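Local coordinates for protein putative amidohydrolase/peptidase (PDB 4WJB) that is probably a zinc-dependent hydrolase of the peptidase M20 family, acting on carbon-nitrogen bonds other than peptide bonds, at residues Y338-C347 with A373-M384. Residues are numbered along the deposited sequence; the frame is centred on the assembly and turned at random.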
loop_
_atom_site.group_PDB
_atom_site.type_symbol
_atom_site.label_atom_id
_atom_site.label_comp_id
_atom_site.label_asym_id
_atom_site.label_seq_id
_atom_site.Cartn_x
_atom_site.Cartn_y
_atom_site.Cartn_z
ATOM N N TYR A 338 12.455 -5.941 -21.428
ATOM C CA TYR A 338 13.649 -6.773 -21.546
ATOM C C TYR A 338 13.334 -8.035 -22.338
ATOM O O TYR A 338 12.507 -8.840 -21.923
ATOM C CB TYR A 338 14.197 -7.129 -20.161
ATOM C CG TYR A 338 15.514 -7.889 -20.167
ATOM C CD1 TYR A 338 16.723 -7.230 -20.376
ATOM C CD2 TYR A 338 15.547 -9.261 -19.940
ATOM C CE1 TYR A 338 17.927 -7.921 -20.370
ATOM C CE2 TYR A 338 16.746 -9.962 -19.932
ATOM C CZ TYR A 338 17.931 -9.287 -20.148
ATOM O OH TYR A 338 19.120 -9.983 -20.137
ATOM N N ALA A 339 13.989 -8.203 -23.481
ATOM C CA ALA A 339 13.740 -9.362 -24.333
ATOM C C ALA A 339 14.275 -10.645 -23.702
ATOM O O ALA A 339 15.319 -10.635 -23.043
ATOM C CB ALA A 339 14.358 -9.151 -25.717
ATOM N N PRO A 340 13.556 -11.758 -23.900
ATOM C CA PRO A 340 13.994 -13.054 -23.385
ATOM C C PRO A 340 15.339 -13.456 -23.977
ATOM O O PRO A 340 15.673 -13.057 -25.096
ATOM C CB PRO A 340 12.885 -14.012 -23.835
ATOM C CG PRO A 340 11.693 -13.133 -24.087
ATOM C CD PRO A 340 12.268 -11.854 -24.607
ATOM N N VAL A 341 16.112 -14.222 -23.216
ATOM C CA VAL A 341 17.409 -14.682 -23.684
ATOM C C VAL A 341 17.375 -16.193 -23.865
ATOM O O VAL A 341 17.621 -16.945 -22.921
ATOM C CB VAL A 341 18.540 -14.298 -22.706
ATOM C CG1 VAL A 341 19.889 -14.746 -23.249
ATOM C CG2 VAL A 341 18.534 -12.797 -22.455
ATOM N N PRO A 342 17.023 -16.646 -25.073
ATOM C CA PRO A 342 17.158 -18.073 -25.362
ATOM C C PRO A 342 18.629 -18.450 -25.403
ATOM O O PRO A 342 19.438 -17.692 -25.937
ATOM C CB PRO A 342 16.509 -18.219 -26.741
ATOM C CG PRO A 342 16.657 -16.867 -27.362
ATOM C CD PRO A 342 16.495 -15.895 -26.225
ATOM N N PHE A 343 18.979 -19.591 -24.828
ATOM C CA PHE A 343 20.350 -20.073 -24.938
ATOM C C PHE A 343 20.485 -20.907 -26.196
ATOM O O PHE A 343 19.492 -21.196 -26.861
ATOM C CB PHE A 343 20.752 -20.852 -23.686
ATOM C CG PHE A 343 20.974 -19.969 -22.489
ATOM C CD1 PHE A 343 22.042 -19.084 -22.461
ATOM C CD2 PHE A 343 20.101 -19.994 -21.409
ATOM C CE1 PHE A 343 22.248 -18.250 -21.371
ATOM C CE2 PHE A 343 20.301 -19.168 -20.313
ATOM C CZ PHE A 343 21.374 -18.293 -20.293
ATOM N N ALA A 344 21.718 -21.256 -26.542
ATOM C CA ALA A 344 21.987 -21.965 -27.781
ATOM C C ALA A 344 21.487 -23.406 -27.716
ATOM O O ALA A 344 21.818 -24.140 -26.784
ATOM C CB ALA A 344 23.476 -21.929 -28.091
ATOM N N PRO A 345 20.675 -23.808 -28.708
ATOM C CA PRO A 345 20.148 -25.174 -28.801
ATOM C C PRO A 345 21.227 -26.247 -28.656
ATOM O O PRO A 345 21.019 -27.220 -27.930
ATOM C CB PRO A 345 19.523 -25.206 -30.198
ATOM C CG PRO A 345 19.084 -23.796 -30.423
ATOM C CD PRO A 345 20.149 -22.944 -29.783
ATOM N N ARG A 346 22.366 -26.060 -29.318
ATOM C CA ARG A 346 23.456 -27.025 -29.239
ATOM C C ARG A 346 24.045 -27.106 -27.830
ATOM O O ARG A 346 24.424 -28.183 -27.372
ATOM C CB ARG A 346 24.555 -26.681 -30.255
ATOM C CG ARG A 346 24.151 -26.926 -31.706
ATOM C CD ARG A 346 25.292 -26.631 -32.673
ATOM N NE ARG A 346 26.475 -27.442 -32.395
ATOM C CZ ARG A 346 26.668 -28.672 -32.861
ATOM N NH1 ARG A 346 25.755 -29.247 -33.633
ATOM N NH2 ARG A 346 27.776 -29.332 -32.554
ATOM N N CYS A 347 24.117 -25.969 -27.144
ATOM C CA CYS A 347 24.622 -25.948 -25.773
ATOM C C CYS A 347 23.639 -26.606 -24.817
ATOM O O CYS A 347 24.035 -27.360 -23.925
ATOM C CB CYS A 347 24.910 -24.516 -25.321
ATOM S SG CYS A 347 26.370 -23.804 -26.092
ATOM N N ALA A 373 26.143 -15.175 -18.080
ATOM C CA ALA A 373 25.909 -15.968 -19.282
ATOM C C ALA A 373 24.797 -15.401 -20.155
ATOM O O ALA A 373 24.794 -15.614 -21.367
ATOM C CB ALA A 373 25.593 -17.418 -18.913
ATOM N N CYS A 374 23.854 -14.690 -19.541
ATOM C CA CYS A 374 22.744 -14.092 -20.278
ATOM C C CYS A 374 23.246 -13.063 -21.293
ATOM O O CYS A 374 22.679 -12.922 -22.377
ATOM C CB CYS A 374 21.741 -13.446 -19.316
ATOM S SG CYS A 374 20.903 -14.641 -18.240
ATOM N N TYR A 375 24.310 -12.354 -20.932
ATOM C CA TYR A 375 24.923 -11.378 -21.823
ATOM C C TYR A 375 25.887 -12.067 -22.797
ATOM O O TYR A 375 25.940 -11.727 -23.978
ATOM C CB TYR A 375 25.658 -10.293 -21.022
ATOM C CG TYR A 375 24.755 -9.261 -20.352
ATOM C CD1 TYR A 375 23.411 -9.157 -20.687
ATOM C CD2 TYR A 375 25.259 -8.390 -19.390
ATOM C CE1 TYR A 375 22.588 -8.210 -20.078
ATOM C CE2 TYR A 375 24.451 -7.444 -18.776
ATOM C CZ TYR A 375 23.117 -7.357 -19.126
ATOM O OH TYR A 375 22.312 -6.420 -18.519
ATOM N N VAL A 376 26.634 -13.044 -22.298
ATOM C CA VAL A 376 27.613 -13.753 -23.125
ATOM C C VAL A 376 26.899 -14.473 -24.266
ATOM O O VAL A 376 27.461 -14.664 -25.342
ATOM C CB VAL A 376 28.442 -14.739 -22.278
ATOM C CG1 VAL A 376 29.467 -15.507 -23.140
ATOM C CG2 VAL A 376 29.152 -13.980 -21.169
ATOM N N ALA A 377 25.640 -14.830 -24.039
ATOM C CA ALA A 377 24.826 -15.463 -25.071
ATOM C C ALA A 377 24.718 -14.604 -26.337
ATOM O O ALA A 377 24.458 -15.125 -27.420
ATOM C CB ALA A 377 23.435 -15.784 -24.522
ATOM N N ARG A 378 24.936 -13.296 -26.204
ATOM C CA ARG A 378 24.908 -12.388 -27.354
ATOM C C ARG A 378 26.108 -12.539 -28.288
ATOM O O ARG A 378 26.025 -12.188 -29.465
ATOM C CB ARG A 378 24.847 -10.931 -26.891
ATOM C CG ARG A 378 23.604 -10.561 -26.111
ATOM C CD ARG A 378 23.537 -9.061 -25.896
ATOM N NE ARG A 378 22.480 -8.708 -24.955
ATOM C CZ ARG A 378 22.033 -7.474 -24.761
ATOM N NH1 ARG A 378 22.540 -6.462 -25.455
ATOM N NH2 ARG A 378 21.070 -7.256 -23.878
ATOM N N VAL A 379 27.226 -13.034 -27.767
ATOM C CA VAL A 379 28.456 -13.068 -28.557
ATOM C C VAL A 379 29.065 -14.463 -28.671
ATOM O O VAL A 379 30.172 -14.619 -29.185
ATOM C CB VAL A 379 29.529 -12.115 -27.977
ATOM C CG1 VAL A 379 29.058 -10.665 -28.050
ATOM C CG2 VAL A 379 29.878 -12.504 -26.542
ATOM N N ALA A 380 28.339 -15.469 -28.198
ATOM C CA ALA A 380 28.817 -16.847 -28.240
ATOM C C ALA A 380 27.664 -17.808 -28.023
ATOM O O ALA A 380 26.724 -17.483 -27.300
ATOM C CB ALA A 380 29.884 -17.070 -27.187
ATOM N N PRO A 381 27.730 -18.996 -28.645
ATOM C CA PRO A 381 26.747 -20.029 -28.302
ATOM C C PRO A 381 26.893 -20.361 -26.826
ATOM O O PRO A 381 27.966 -20.793 -26.403
ATOM C CB PRO A 381 27.139 -21.217 -29.191
ATOM C CG PRO A 381 28.014 -20.625 -30.279
ATOM C CD PRO A 381 28.720 -19.472 -29.630
ATOM N N THR A 382 25.842 -20.136 -26.048
ATOM C CA THR A 382 25.956 -20.229 -24.597
ATOM C C THR A 382 24.867 -21.125 -24.012
ATOM O O THR A 382 23.753 -21.192 -24.538
ATOM C CB THR A 382 25.897 -18.819 -23.960
ATOM O OG1 THR A 382 26.898 -17.987 -24.564
ATOM C CG2 THR A 382 26.143 -18.873 -22.455
ATOM N N GLY A 383 25.204 -21.837 -22.940
ATOM C CA GLY A 383 24.226 -22.574 -22.159
ATOM C C GLY A 383 24.508 -22.458 -20.669
ATOM O O GLY A 383 25.574 -21.985 -20.260
ATOM N N MET A 384 23.555 -22.886 -19.848
ATOM C CA MET A 384 23.751 -22.875 -18.403
ATOM C C MET A 384 23.369 -24.217 -17.783
ATOM O O MET A 384 22.574 -24.977 -18.340
ATOM C CB MET A 384 22.940 -21.753 -17.742
ATOM C CG MET A 384 23.389 -20.339 -18.090
ATOM S SD MET A 384 22.697 -19.093 -16.965
ATOM C CE MET A 384 23.790 -19.256 -15.550
HETATM O O HOH W 1 19.971 -9.684 -22.448
#
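Phe343, on the chain that runs from strand 329-342, which pairs with strand 217-234, into helix 345-357, packs against helix 372-376 and strand 382-387. Its CG lies beside the backbone N (chi1 -73°), which sends the ring inward among Ala373, Cys374, Ala377 and Met384. The carbonyl O of Ala373 meets the ring edge near its plane, 3.7 Å from Phe343 CE1. Obliquely to the ring come CG of Met384, 3.6 Å from Phe343 CZ, and its sulfur in a Met-aromatic contact, SD lying 4.7 Å from the ring centroid; the Cys374 sulfur makes a longer sulfur-aromatic contact, SG lying 5.5 Å from the centroid of the Phe343 ring. One backbone bond crosses the contact, from Ala344 N to Thr382 O at 2.9 Å with an N-H...O angle of 159°. Beyond it, Ala344 CB rests on Pro381 CB, and Cys347 SG lies 3.4 Å from Pro381 O. Toward the other end, Val341 CG1 reaches Ala377 CB (3.9 Å), while Tyr338 OH is linked to Arg378 NH2 through a water that accepts from the guanidinium. The Met384 side chain also touches Glu201 and is about 4 Å from that of the zinc ligand His203. The contact is thus mainly apolar, set by one direct backbone bond and bridged by water at the Tyr338 end, and it joins the chain leaving strand 329-342, through Met384, probably to the surroundings of His203.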